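Local coordinates for protein endoglycosidase (Bacteroides thetaiotaomicron, PDB 6Q64) that probably hydrolyses O-glycosyl bonds in complex N-glycans, as a glycoside hydrolase of family 18, at residues Glu44-Glu49 with Tyr90-Pro95; Phe74-Asn79 with Gly184-Tyr189; Asn161-Val166 with Met213-Glu218. The protein carries 1 engineered substitution. All blocks are in the same frame, centred on the assembly; numbering follows the deposited sequence.

Contact 1: residues Glu44-Glu49 with Tyr90-Pro95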
ATOM      1  N   GLU A  44       8.001 -15.725 -18.409  1.00 88.07           N
ATOM      2  CA  GLU A  44       7.126 -16.787 -18.996  1.00 94.79           C
ATOM      3  C   GLU A  44       6.634 -17.761 -17.902  1.00 93.90           C
ATOM      4  O   GLU A  44       5.717 -18.554 -18.180  1.00 98.28           O
ATOM      5  CB  GLU A  44       7.852 -17.565 -20.114  1.00 96.57           C
ATOM      6  CG  GLU A  44       8.018 -16.815 -21.438  1.00 99.15           C
ATOM      7  CD  GLU A  44       8.741 -17.557 -22.569  1.00103.59           C
ATOM      8  OE1 GLU A  44       8.709 -18.801 -22.622  1.00107.57           O
ATOM      9  OE2 GLU A  44       9.351 -16.894 -23.411  1.00109.68           O
ATOM     10  N   ALA A  45       7.221 -17.756 -16.706  1.00 93.17           N
ATOM     11  CA  ALA A  45       6.975 -18.793 -15.665  1.00 95.20           C
ATOM     12  C   ALA A  45       5.690 -18.472 -14.872  1.00 93.88           C
ATOM     13  O   ALA A  45       5.407 -17.295 -14.668  1.00 83.10           O
ATOM     14  CB  ALA A  45       8.191 -18.897 -14.768  1.00 93.53           C
ATOM     15  N   GLN A  46       4.925 -19.493 -14.466  1.00 98.68           N
ATOM     16  CA  GLN A  46       3.557 -19.332 -13.890  1.00 98.05           C
ATOM     17  C   GLN A  46       3.443 -19.937 -12.492  1.00 94.68           C
ATOM     18  O   GLN A  46       2.565 -19.493 -11.747  1.00 96.91           O
ATOM     19  CB  GLN A  46       2.517 -19.999 -14.793  1.00100.78           C
ATOM     20  CG  GLN A  46       2.582 -19.522 -16.240  1.00102.56           C
ATOM     21  CD  GLN A  46       2.539 -18.019 -16.402  1.00100.42           C
ATOM     22  OE1 GLN A  46       2.100 -17.274 -15.526  1.00104.28           O
ATOM     23  NE2 GLN A  46       3.018 -17.544 -17.537  1.00 95.40           N
ATOM     24  N   THR A  47       4.273 -20.923 -12.166  1.00 94.21           N
ATOM     25  CA  THR A  47       4.195 -21.687 -10.901  1.00 96.18           C
ATOM     26  C   THR A  47       5.578 -22.210 -10.551  1.00 96.70           C
ATOM     27  O   THR A  47       6.390 -22.374 -11.477  1.00 98.11           O
ATOM     28  CB  THR A  47       3.265 -22.901 -11.021  1.00 99.60           C
ATOM     29  OG1 THR A  47       3.873 -23.827 -11.922  1.00103.35           O
ATOM     30  CG2 THR A  47       1.880 -22.540 -11.508  1.00100.75           C
ATOM     31  N   GLU A  48       5.770 -22.551  -9.278  1.00 99.69           N
ATOM     32  CA  GLU A  48       6.954 -23.289  -8.758  1.00103.70           C
ATOM     33  C   GLU A  48       7.355 -24.483  -9.667  1.00103.16           C
ATOM     34  O   GLU A  48       8.524 -24.893  -9.594  1.00 98.87           O
ATOM     35  CB  GLU A  48       6.650 -23.722  -7.318  1.00106.04           C
ATOM     36  CG  GLU A  48       7.883 -24.121  -6.527  1.00107.66           C
ATOM     37  CD  GLU A  48       7.901 -23.615  -5.095  1.00113.59           C
ATOM     38  OE1 GLU A  48       7.013 -24.047  -4.316  1.00119.66           O
ATOM     39  OE2 GLU A  48       8.783 -22.752  -4.761  1.00114.38           O
ATOM     40  N   GLU A  49       6.453 -25.041 -10.485  1.00107.14           N
ATOM     41  CA  GLU A  49       6.752 -26.210 -11.372  1.00111.49           C
ATOM     42  C   GLU A  49       7.653 -25.765 -12.532  1.00106.33           C
ATOM     43  O   GLU A  49       8.391 -26.611 -13.015  1.00109.33           O
ATOM     44  CB  GLU A  49       5.479 -26.896 -11.905  1.00123.45           C
ATOM     45  CG  GLU A  49       4.837 -27.919 -10.954  1.00131.43           C
ATOM     46  CD  GLU A  49       4.907 -27.590  -9.459  1.00135.88           C
ATOM     47  OE1 GLU A  49       4.346 -26.538  -9.031  1.00134.21           O
ATOM     48  OE2 GLU A  49       5.554 -28.365  -8.714  1.00135.00           O
ATOM     49  N   TYR A  90       4.000  -6.130 -15.162  1.00 80.97           N
ATOM     50  CA  TYR A  90       3.956  -7.425 -14.442  1.00 84.70           C
ATOM     51  C   TYR A  90       4.259  -7.250 -12.943  1.00 83.53           C
ATOM     52  O   TYR A  90       5.379  -6.742 -12.566  1.00 81.88           O
ATOM     53  CB  TYR A  90       5.041  -8.333 -15.018  1.00 85.61           C
ATOM     54  CG  TYR A  90       4.680  -9.057 -16.281  1.00 90.76           C
ATOM     55  CD1 TYR A  90       4.866  -8.466 -17.522  1.00 93.52           C
ATOM     56  CD2 TYR A  90       4.214 -10.362 -16.236  1.00 92.27           C
ATOM     57  CE1 TYR A  90       4.551  -9.143 -18.685  1.00 97.37           C
ATOM     58  CE2 TYR A  90       3.912 -11.057 -17.395  1.00 96.38           C
ATOM     59  CZ  TYR A  90       4.072 -10.445 -18.624  1.00100.24           C
ATOM     60  OH  TYR A  90       3.740 -11.150 -19.751  1.00110.52           O
ATOM     61  N   LEU A  91       3.355  -7.706 -12.074  1.00 83.17           N
ATOM     62  CA  LEU A  91       3.656  -7.749 -10.615  1.00 80.41           C
ATOM     63  C   LEU A  91       4.873  -8.647 -10.391  1.00 78.06           C
ATOM     64  O   LEU A  91       5.761  -8.253  -9.586  1.00 75.65           O
ATOM     65  CB  LEU A  91       2.469  -8.308  -9.831  1.00 83.52           C
ATOM     66  CG  LEU A  91       1.195  -7.470  -9.844  1.00 86.82           C
ATOM     67  CD1 LEU A  91       0.077  -8.249  -9.173  1.00 89.63           C
ATOM     68  CD2 LEU A  91       1.400  -6.127  -9.159  1.00 88.99           C
ATOM     69  N   LYS A  92       4.938  -9.778 -11.110  1.00 78.63           N
ATOM     70  CA  LYS A  92       5.915 -10.868 -10.838  1.00 77.46           C
ATOM     71  C   LYS A  92       7.335 -10.436 -11.223  1.00 75.62           C
ATOM     72  O   LYS A  92       8.310 -11.091 -10.806  1.00 80.50           O
ATOM     73  CB  LYS A  92       5.488 -12.176 -11.511  1.00 82.02           C
ATOM     74  CG  LYS A  92       5.538 -12.217 -13.040  1.00 83.79           C
ATOM     75  CD  LYS A  92       5.562 -13.636 -13.588  1.00 84.53           C
ATOM     76  CE  LYS A  92       5.331 -13.692 -15.089  1.00 88.50           C
ATOM     77  NZ  LYS A  92       4.858 -15.024 -15.546  1.00 89.74           N
HETATM   78  N   MSE A  93       7.439  -9.323 -11.974  1.00 74.15           N
HETATM   79  CA  MSE A  93       8.731  -8.818 -12.437  1.00 77.10           C
HETATM   80  C   MSE A  93       9.198  -7.624 -11.610  1.00 74.73           C
HETATM   81  O   MSE A  93      10.214  -7.006 -11.914  1.00 69.35           O
HETATM   82  CB  MSE A  93       8.667  -8.398 -13.920  1.00 82.34           C
HETATM   83  CG  MSE A  93       8.492  -9.542 -14.932  1.00 81.48           C
HETATM   84 SE   MSE A  93       9.637 -11.099 -14.590  1.00 81.78          SE
HETATM   85  CE  MSE A  93       8.706 -12.634 -13.830  1.00 84.81           C
ATOM     86  N   LEU A  94       8.444  -7.277 -10.568  1.00 76.20           N
ATOM     87  CA  LEU A  94       8.841  -6.193  -9.690  1.00 67.87           C
ATOM     88  C   LEU A  94      10.103  -6.616  -8.966  1.00 63.72           C
ATOM     89  O   LEU A  94      10.331  -7.795  -8.762  1.00 65.41           O
ATOM     90  CB  LEU A  94       7.732  -5.952  -8.675  1.00 68.14           C
ATOM     91  CG  LEU A  94       6.501  -5.224  -9.186  1.00 69.37           C
ATOM     92  CD1 LEU A  94       5.369  -5.318  -8.162  1.00 68.78           C
ATOM     93  CD2 LEU A  94       6.869  -3.786  -9.488  1.00 67.92           C
ATOM     94  N   PRO A  95      10.899  -5.669  -8.456  1.00 64.36           N
ATOM     95  CA  PRO A  95      12.005  -6.009  -7.565  1.00 63.57           C
ATOM     96  C   PRO A  95      11.558  -6.981  -6.467  1.00 65.70           C
ATOM     97  O   PRO A  95      10.466  -6.849  -5.945  1.00 76.62           O
ATOM     98  CB  PRO A  95      12.389  -4.662  -6.976  1.00 65.09           C
ATOM     99  CG  PRO A  95      11.980  -3.655  -8.059  1.00 68.10           C
ATOM    100  CD  PRO A  95      10.721  -4.224  -8.660  1.00 67.69           C
TER
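Glu44 begins the contact through its backbone: its carbonyl carbon lies 4.0 Å from Lys92 NZ. At Ala45 the two segments are joined by a hydrogen bond, donated by Lys92 NZ to Ala45 O. The modelled separation of these two atoms, 2.5 Å, is very short, and the exact length is doubtful. Ala45 O sits beside the end of the lysine chain, with Lys92 CE 3.6 Å from it. The CG of Lys92 is tucked between the backbone N and the carbonyl carbon (chi1 68°), and from there the chain runs out extended. Gln46 comes next and bends back at chi2 (-52°), which brings its amide round to the ammonium group although its CB sets off in the other direction. Gln46 OE1 is 3.6 Å from Lys92 NZ, which lies above the amide plane, off to one side, about as far from NE2 as from OE1. Lys92 NZ also bonds Ile43 O and makes a cation-pi contact with Phe120, an environment in which its positive charge is probably well stabilised. In the TIM barrel, residues 44-49 belong to the chain leading to helix 53-65, and residues 90-95 to the loop between strands 72-76 and 100-102. Helix 112-123 borders both: Gln46 packs on Ala116, and Asp117 accepts from the backbone N of Leu91 and Lys92. Beyond Gln46 the first segment turns away. Thr47 OG1 accepts from Glu49 N at 3.2 Å, an ST turn, and Glu48 forms a salt bridge with Arg63 of helix 53-65.

Contact 2: residues Phe74-Asn79 with Gly184-Tyr189; sequences FGWFGN and GFDIDY
Trp76 and Phe74 meet Asp186 inside the TIM barrel, where strands 72-76 and 184-189 face each other across the interior without being neighbours in the sheet. Strand 184-189 carries most of the D-x-x-D-x-D-x-E signature of family 18; its last glutamate, probably the catalytic acid as in relatives, directly follows Tyr189 and is replaced here by an engineered glutamine. The close packing is confined to three buried side chains. Phe74 turns its edge to one face of the indole, with Phe74 CZ 3.6 Å above the Trp76 ring plane and offset toward the rim, and Phe74 CZ is also 4.2 Å from Asp186 OD2. Asp186 enters from the other strand: its CG is anti to the backbone N (chi1 179°), which carries the carboxylate inward, its plane 47° from that of the indole. The rest of the contact is loose. Asp188 also projects from the strand, but its side chain stays 6.4 Å or more from residues 74-79; further along, Gly78 N bonds Glu336. The carboxylates of Asp186 and Asp234 come close. Asp186 OD2 is hydrogen-bonded to Ser102 OG, and it approaches the indole at 3.6 Å from Trp76 NE1.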
ATOM      1  N   PHE A  74       6.857  -0.939  -0.852  1.00 59.86           N
ATOM      2  CA  PHE A  74       5.455  -0.778  -1.271  1.00 61.33           C
ATOM      3  C   PHE A  74       5.415   0.173  -2.473  1.00 64.41           C
ATOM      4  O   PHE A  74       6.398   0.889  -2.767  1.00 68.47           O
ATOM      5  CB  PHE A  74       4.658  -0.277  -0.061  1.00 65.51           C
ATOM      6  CG  PHE A  74       3.345   0.402  -0.389  1.00 63.27           C
ATOM      7  CD1 PHE A  74       2.183  -0.336  -0.520  1.00 62.18           C
ATOM      8  CD2 PHE A  74       3.289   1.771  -0.571  1.00 60.56           C
ATOM      9  CE1 PHE A  74       0.994   0.281  -0.853  1.00 65.72           C
ATOM     10  CE2 PHE A  74       2.101   2.382  -0.909  1.00 64.73           C
ATOM     11  CZ  PHE A  74       0.959   1.635  -1.061  1.00 67.27           C
ATOM     12  N   GLY A  75       4.283   0.211  -3.164  1.00 64.96           N
ATOM     13  CA  GLY A  75       3.992   1.329  -4.077  1.00 64.90           C
ATOM     14  C   GLY A  75       2.577   1.235  -4.615  1.00 67.91           C
ATOM     15  O   GLY A  75       1.905   0.165  -4.492  1.00 69.36           O
ATOM     16  N   TRP A  76       2.217   2.293  -5.353  1.00 72.02           N
ATOM     17  CA  TRP A  76       0.996   2.345  -6.181  1.00 78.93           C
ATOM     18  C   TRP A  76       1.382   1.997  -7.611  1.00 78.81           C
ATOM     19  O   TRP A  76       1.928   2.883  -8.294  1.00 82.62           O
ATOM     20  CB  TRP A  76       0.339   3.723  -6.042  1.00 87.16           C
ATOM     21  CG  TRP A  76      -0.340   3.868  -4.718  1.00 91.32           C
ATOM     22  CD1 TRP A  76      -1.484   3.245  -4.317  1.00 91.68           C
ATOM     23  CD2 TRP A  76       0.135   4.619  -3.589  1.00 91.20           C
ATOM     24  NE1 TRP A  76      -1.761   3.568  -3.018  1.00 97.08           N
ATOM     25  CE2 TRP A  76      -0.791   4.414  -2.548  1.00 93.10           C
ATOM     26  CE3 TRP A  76       1.229   5.462  -3.372  1.00 91.14           C
ATOM     27  CZ2 TRP A  76      -0.655   5.031  -1.308  1.00 88.85           C
ATOM     28  CZ3 TRP A  76       1.373   6.062  -2.144  1.00 90.29           C
ATOM     29  CH2 TRP A  76       0.443   5.844  -1.129  1.00 89.73           C
ATOM     30  N   PHE A  77       1.077   0.762  -8.017  1.00 81.12           N
ATOM     31  CA  PHE A  77       1.368   0.153  -9.346  1.00 80.74           C
ATOM     32  C   PHE A  77       0.258   0.451 -10.360  1.00 84.18           C
ATOM     33  O   PHE A  77      -0.866  -0.134 -10.286  1.00 88.54           O
ATOM     34  CB  PHE A  77       1.522  -1.356  -9.173  1.00 81.58           C
ATOM     35  CG  PHE A  77       2.128  -2.078 -10.350  1.00 87.71           C
ATOM     36  CD1 PHE A  77       3.290  -1.622 -10.947  1.00 89.14           C
ATOM     37  CD2 PHE A  77       1.560  -3.241 -10.840  1.00 90.67           C
ATOM     38  CE1 PHE A  77       3.855  -2.305 -12.009  1.00 86.72           C
ATOM     39  CE2 PHE A  77       2.134  -3.923 -11.898  1.00 86.19           C
ATOM     40  CZ  PHE A  77       3.269  -3.446 -12.486  1.00 85.73           C
ATOM     41  N   GLY A  78       0.564   1.325 -11.317  1.00 88.74           N
ATOM     42  CA  GLY A  78      -0.333   1.650 -12.447  1.00 94.47           C
ATOM     43  C   GLY A  78       0.026   0.883 -13.714  1.00 96.35           C
ATOM     44  O   GLY A  78       1.190   0.474 -13.825  1.00 93.34           O
ATOM     45  N   ASN A  79      -0.949   0.719 -14.625  1.00103.70           N
ATOM     46  CA  ASN A  79      -0.846   0.069 -15.964  1.00107.61           C
ATOM     47  C   ASN A  79      -0.522  -1.409 -15.760  1.00103.64           C
ATOM     48  O   ASN A  79       0.404  -1.922 -16.429  1.00105.13           O
ATOM     49  CB  ASN A  79       0.212   0.700 -16.887  1.00119.50           C
ATOM     50  CG  ASN A  79       0.142   2.214 -17.006  1.00124.62           C
ATOM     51  OD1 ASN A  79       0.776   2.958 -16.238  1.00114.13           O
ATOM     52  ND2 ASN A  79      -0.601   2.675 -18.001  1.00127.08           N
ATOM     53  N   GLY A 184      -6.113  -7.783  -0.185  1.00 82.36           N
ATOM     54  CA  GLY A 184      -6.901  -6.947   0.733  1.00 81.02           C
ATOM     55  C   GLY A 184      -7.246  -5.591   0.158  1.00 80.87           C
ATOM     56  O   GLY A 184      -7.489  -5.491  -1.052  1.00 82.50           O
ATOM     57  N   PHE A 185      -7.302  -4.568   1.008  1.00 77.84           N
ATOM     58  CA  PHE A 185      -7.814  -3.242   0.603  1.00 76.80           C
ATOM     59  C   PHE A 185      -6.968  -2.138   1.221  1.00 72.48           C
ATOM     60  O   PHE A 185      -6.338  -2.334   2.297  1.00 72.75           O
ATOM     61  CB  PHE A 185      -9.289  -3.105   0.976  1.00 81.04           C
ATOM     62  CG  PHE A 185      -9.938  -1.917   0.330  1.00 86.94           C
ATOM     63  CD1 PHE A 185     -10.334  -1.956  -0.993  1.00 90.03           C
ATOM     64  CD2 PHE A 185     -10.095  -0.731   1.028  1.00 93.98           C
ATOM     65  CE1 PHE A 185     -10.907  -0.845  -1.598  1.00 94.46           C
ATOM     66  CE2 PHE A 185     -10.671   0.381   0.425  1.00 97.57           C
ATOM     67  CZ  PHE A 185     -11.070   0.325  -0.894  1.00 96.13           C
ATOM     68  N   ASP A 186      -6.977  -1.015   0.515  1.00 71.33           N
ATOM     69  CA  ASP A 186      -6.237   0.222   0.829  1.00 74.58           C
ATOM     70  C   ASP A 186      -7.250   1.351   0.793  1.00 78.99           C
ATOM     71  O   ASP A 186      -7.597   1.785  -0.313  1.00 78.84           O
ATOM     72  CB  ASP A 186      -5.140   0.542  -0.184  1.00 78.04           C
ATOM     73  CG  ASP A 186      -4.365   1.831   0.072  1.00 79.51           C
ATOM     74  OD1 ASP A 186      -4.936   2.804   0.568  1.00 84.19           O
ATOM     75  OD2 ASP A 186      -3.188   1.857  -0.248  1.00 82.11           O
ATOM     76  N   ILE A 187      -7.649   1.834   1.969  1.00 78.60           N
ATOM     77  CA  ILE A 187      -8.539   3.012   2.081  1.00 78.53           C
ATOM     78  C   ILE A 187      -7.704   4.262   1.807  1.00 76.73           C
ATOM     79  O   ILE A 187      -6.845   4.552   2.636  1.00 80.82           O
ATOM     80  CB  ILE A 187      -9.192   3.021   3.469  1.00 79.38           C
ATOM     81  CG1 ILE A 187     -10.021   1.755   3.702  1.00 79.70           C
ATOM     82  CG2 ILE A 187     -10.016   4.280   3.630  1.00 79.38           C
ATOM     83  CD1 ILE A 187     -10.259   1.424   5.152  1.00 77.28           C
ATOM     84  N   ASP A 188      -7.891   4.909   0.658  1.00 80.82           N
ATOM     85  CA  ASP A 188      -7.351   6.270   0.399  1.00 85.78           C
ATOM     86  C   ASP A 188      -8.296   7.239   1.113  1.00 84.91           C
ATOM     87  O   ASP A 188      -9.375   7.556   0.530  1.00 83.79           O
ATOM     88  CB  ASP A 188      -7.183   6.576  -1.099  1.00 91.44           C
ATOM     89  CG  ASP A 188      -6.412   7.862  -1.405  1.00 98.87           C
ATOM     90  OD1 ASP A 188      -6.061   8.589  -0.449  1.00101.29           O
ATOM     91  OD2 ASP A 188      -6.164   8.144  -2.611  1.00111.08           O
ATOM     92  N   TYR A 189      -7.915   7.670   2.327  1.00 82.05           N
ATOM     93  CA  TYR A 189      -8.740   8.525   3.232  1.00 82.39           C
ATOM     94  C   TYR A 189      -8.195   9.954   3.231  1.00 79.79           C
ATOM     95  O   TYR A 189      -7.114  10.148   3.812  1.00 78.41           O
ATOM     96  CB  TYR A 189      -8.799   7.932   4.643  1.00 80.70           C
ATOM     97  CG  TYR A 189     -10.015   8.320   5.449  1.00 84.66           C
ATOM     98  CD1 TYR A 189     -11.277   7.867   5.100  1.00 87.53           C
ATOM     99  CD2 TYR A 189      -9.912   9.128   6.579  1.00 88.69           C
ATOM    100  CE1 TYR A 189     -12.400   8.205   5.839  1.00 91.70           C
ATOM    101  CE2 TYR A 189     -11.020   9.468   7.338  1.00 88.93           C
ATOM    102  CZ  TYR A 189     -12.274   9.011   6.958  1.00 94.43           C
ATOM    103  OH  TYR A 189     -13.379   9.324   7.694  1.00102.63           O
TER

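Contact 3: residues Asn161-Val166 with Met213-Glu218; sequences NFIEGV and MQVFIE
Gln214 NE2, on the helix that sets Val215 and Phe216 against Ile163 and Val166, donates to Glu218 OE2 at 2.8 Å. The bond is nearly straight (175°), in the amide plane, and meets the carboxylate oxygen on its anti side, tilted 22° from the carboxylate plane. As Gln214 OE1 bonds Thr244 OG1 as well, both ends of the amide are engaged and its rotation is fixed. Across the contact itself everything is apolar. The outer pair is Ile163 and Val215: Ile163 CD1 reaches Val215 CG1 at 3.6 Å, and Ile163 CG2 flanks the same methyl at 4.0 Å. Val215 holds CG1 between its backbone N and carbonyl carbon (chi1 62°), which directs this branch at the isoleucine. Deeper in, Val166 CG1 lies 3.7 Å from Phe216 CB and also touches Phe216 CD1, so the methyl nestles where the phenylalanine side chain leaves its backbone. At the start of the first helix Asn161 is the N-cap, its OD1 accepting from Ile163 N at 3.3 Å. The arrangement joins two successive helices of the outer layer of the alpha/beta barrel. Helix 162-179 precedes strand 184-189 and helix 211-224 follows it; Phe216 also packs on Ala170 and Ile173 of the former helix, on Ile187 of that strand and on Ile135 of the adjacent strand 128-135.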
ATOM      1  N   ASN A 161     -31.730   1.839   7.340  1.00142.75           N
ATOM      2  CA  ASN A 161     -30.588   1.778   8.289  1.00132.42           C
ATOM      3  C   ASN A 161     -29.308   2.115   7.505  1.00126.31           C
ATOM      4  O   ASN A 161     -28.587   1.180   7.070  1.00121.08           O
ATOM      5  CB  ASN A 161     -30.554   0.438   9.033  1.00134.03           C
ATOM      6  CG  ASN A 161     -29.680   0.433  10.279  1.00135.87           C
ATOM      7  OD1 ASN A 161     -28.659   1.123  10.383  1.00129.34           O
ATOM      8  ND2 ASN A 161     -30.063  -0.383  11.246  1.00140.67           N
ATOM      9  N   PHE A 162     -29.017   3.409   7.339  1.00120.36           N
ATOM     10  CA  PHE A 162     -27.747   3.905   6.738  1.00116.83           C
ATOM     11  C   PHE A 162     -26.600   2.931   7.023  1.00112.46           C
ATOM     12  O   PHE A 162     -25.796   2.733   6.141  1.00113.17           O
ATOM     13  CB  PHE A 162     -27.363   5.279   7.292  1.00116.84           C
ATOM     14  CG  PHE A 162     -26.123   5.895   6.694  1.00114.09           C
ATOM     15  CD1 PHE A 162     -24.858   5.371   6.950  1.00109.68           C
ATOM     16  CD2 PHE A 162     -26.216   7.023   5.891  1.00115.68           C
ATOM     17  CE1 PHE A 162     -23.724   5.961   6.403  1.00107.73           C
ATOM     18  CE2 PHE A 162     -25.081   7.599   5.333  1.00113.92           C
ATOM     19  CZ  PHE A 162     -23.835   7.068   5.590  1.00108.77           C
ATOM     20  N   ILE A 163     -26.515   2.395   8.240  1.00112.65           N
ATOM     21  CA  ILE A 163     -25.368   1.583   8.749  1.00109.28           C
ATOM     22  C   ILE A 163     -25.438   0.168   8.162  1.00113.80           C
ATOM     23  O   ILE A 163     -24.351  -0.416   7.948  1.00112.39           O
ATOM     24  CB  ILE A 163     -25.346   1.574  10.297  1.00107.30           C
ATOM     25  CG1 ILE A 163     -24.844   2.910  10.851  1.00102.57           C
ATOM     26  CG2 ILE A 163     -24.573   0.393  10.879  1.00103.76           C
ATOM     27  CD1 ILE A 163     -23.403   2.951  11.184  1.00 94.18           C
ATOM     28  N   GLU A 164     -26.627  -0.400   7.922  1.00118.24           N
ATOM     29  CA  GLU A 164     -26.690  -1.749   7.282  1.00120.64           C
ATOM     30  C   GLU A 164     -26.097  -1.639   5.862  1.00117.08           C
ATOM     31  O   GLU A 164     -25.591  -2.667   5.342  1.00114.48           O
ATOM     32  CB  GLU A 164     -28.107  -2.337   7.295  1.00126.38           C
ATOM     33  CG  GLU A 164     -28.545  -2.875   8.653  1.00129.08           C
ATOM     34  CD  GLU A 164     -27.480  -3.594   9.460  1.00127.43           C
ATOM     35  OE1 GLU A 164     -27.191  -4.764   9.161  1.00126.00           O
ATOM     36  OE2 GLU A 164     -26.924  -2.965  10.374  1.00130.04           O
ATOM     37  N   GLY A 165     -26.158  -0.429   5.279  1.00115.67           N
ATOM     38  CA  GLY A 165     -25.647  -0.066   3.942  1.00114.70           C
ATOM     39  C   GLY A 165     -24.140   0.140   3.938  1.00111.71           C
ATOM     40  O   GLY A 165     -23.479  -0.178   2.926  1.00113.70           O
ATOM     41  N   VAL A 166     -23.584   0.658   5.029  1.00108.42           N
ATOM     42  CA  VAL A 166     -22.109   0.705   5.222  1.00100.72           C
ATOM     43  C   VAL A 166     -21.657  -0.740   5.411  1.00101.11           C
ATOM     44  O   VAL A 166     -20.761  -1.167   4.665  1.00103.29           O
ATOM     45  CB  VAL A 166     -21.694   1.634   6.377  1.00 96.90           C
ATOM     46  CG1 VAL A 166     -20.198   1.703   6.553  1.00 93.96           C
ATOM     47  CG2 VAL A 166     -22.202   3.042   6.155  1.00101.16           C
HETATM   48  N   MSE A 213     -17.535   5.347   9.696  1.00 84.27           N
HETATM   49  CA  MSE A 213     -16.207   4.889   9.332  1.00 84.41           C
HETATM   50  C   MSE A 213     -15.707   3.784  10.272  1.00 80.81           C
HETATM   51  O   MSE A 213     -14.841   3.016   9.901  1.00 83.01           O
HETATM   52  CB  MSE A 213     -15.246   6.079   9.241  1.00 84.49           C
HETATM   53  CG  MSE A 213     -14.128   5.872   8.213  1.00 96.67           C
HETATM   54 SE   MSE A 213     -14.707   5.336   6.382  1.00 96.66          SE
HETATM   55  CE  MSE A 213     -15.434   7.122   6.290  1.00103.37           C
ATOM     56  N   GLN A 214     -16.257   3.663  11.477  1.00 84.94           N
ATOM     57  CA  GLN A 214     -15.783   2.676  12.430  1.00 84.35           C
ATOM     58  C   GLN A 214     -16.341   1.298  12.061  1.00 88.22           C
ATOM     59  O   GLN A 214     -15.579   0.311  12.114  1.00 87.51           O
ATOM     60  CB  GLN A 214     -16.182   3.082  13.852  1.00 82.69           C
ATOM     61  CG  GLN A 214     -16.030   1.983  14.901  1.00 78.87           C
ATOM     62  CD  GLN A 214     -14.581   1.728  15.296  1.00 75.78           C
ATOM     63  OE1 GLN A 214     -13.727   2.622  15.253  1.00 76.98           O
ATOM     64  NE2 GLN A 214     -14.316   0.498  15.694  1.00 71.44           N
ATOM     65  N   VAL A 215     -17.625   1.196  11.737  1.00 96.32           N
ATOM     66  CA  VAL A 215     -18.222  -0.153  11.471  1.00107.44           C
ATOM     67  C   VAL A 215     -17.883  -0.539  10.017  1.00103.22           C
ATOM     68  O   VAL A 215     -17.898  -1.753   9.677  1.00 97.60           O
ATOM     69  CB  VAL A 215     -19.719  -0.243  11.849  1.00114.06           C
ATOM     70  CG1 VAL A 215     -20.580   0.714  11.051  1.00117.88           C
ATOM     71  CG2 VAL A 215     -20.251  -1.672  11.759  1.00116.73           C
ATOM     72  N   PHE A 216     -17.469   0.451   9.224  1.00 98.23           N
ATOM     73  CA  PHE A 216     -16.885   0.235   7.881  1.00 96.53           C
ATOM     74  C   PHE A 216     -15.645  -0.648   8.035  1.00 92.17           C
ATOM     75  O   PHE A 216     -15.629  -1.836   7.632  1.00 93.21           O
ATOM     76  CB  PHE A 216     -16.577   1.578   7.224  1.00 96.82           C
ATOM     77  CG  PHE A 216     -16.022   1.428   5.835  1.00101.83           C
ATOM     78  CD1 PHE A 216     -16.761   0.779   4.857  1.00103.44           C
ATOM     79  CD2 PHE A 216     -14.748   1.888   5.517  1.00103.29           C
ATOM     80  CE1 PHE A 216     -16.252   0.621   3.577  1.00103.61           C
ATOM     81  CE2 PHE A 216     -14.238   1.722   4.238  1.00 99.75           C
ATOM     82  CZ  PHE A 216     -14.997   1.092   3.270  1.00102.96           C
ATOM     83  N   ILE A 217     -14.639  -0.069   8.676  1.00 87.16           N
ATOM     84  CA  ILE A 217     -13.336  -0.715   8.999  1.00 82.68           C
ATOM     85  C   ILE A 217     -13.579  -1.978   9.820  1.00 82.69           C
ATOM     86  O   ILE A 217     -12.862  -2.940   9.616  1.00 84.69           O
ATOM     87  CB  ILE A 217     -12.464   0.279   9.774  1.00 78.80           C
ATOM     88  CG1 ILE A 217     -12.063   1.464   8.900  1.00 78.06           C
ATOM     89  CG2 ILE A 217     -11.265  -0.412  10.384  1.00 76.27           C
ATOM     90  CD1 ILE A 217     -11.472   2.588   9.688  1.00 78.30           C
ATOM     91  N   GLU A 218     -14.532  -1.947  10.745  1.00 87.45           N
ATOM     92  CA  GLU A 218     -14.847  -3.114  11.604  1.00 91.13           C
ATOM     93  C   GLU A 218     -15.251  -4.293  10.705  1.00 91.38           C
ATOM     94  O   GLU A 218     -14.780  -5.417  10.986  1.00 89.12           O
ATOM     95  CB  GLU A 218     -15.939  -2.754  12.612  1.00 95.67           C
ATOM     96  CG  GLU A 218     -15.483  -2.700  14.055  1.00 96.32           C
ATOM     97  CD  GLU A 218     -16.596  -2.312  15.017  1.00102.32           C
ATOM     98  OE1 GLU A 218     -17.732  -2.834  14.864  1.00107.94           O
ATOM     99  OE2 GLU A 218     -16.346  -1.460  15.897  1.00103.11           O
TER

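How the contacts relate
From the N terminus, contact 1 opens at 44-49, ahead of helix 53-65. Contact 2 opens at 74-79, before contact 1 closes at 90-95, so these two cross. Contact 2 closes at 184-189, over about a hundred residues, and contact 3, opened at 161-166, closes at 213-218 over 46 residues, so these cross in turn; contacts 1 and 3 follow in series, their centres about 38 Å apart. Contact 2 links the other two: Leu91 CD2 packs on Phe77 CD2 at 3.3 Å, and Tyr189 CE1 meets Met213 CE at 3.3 Å. Together they tie the N-terminal chain to a loop after the first strand, two strands across the barrel interior, and two outer-layer helices.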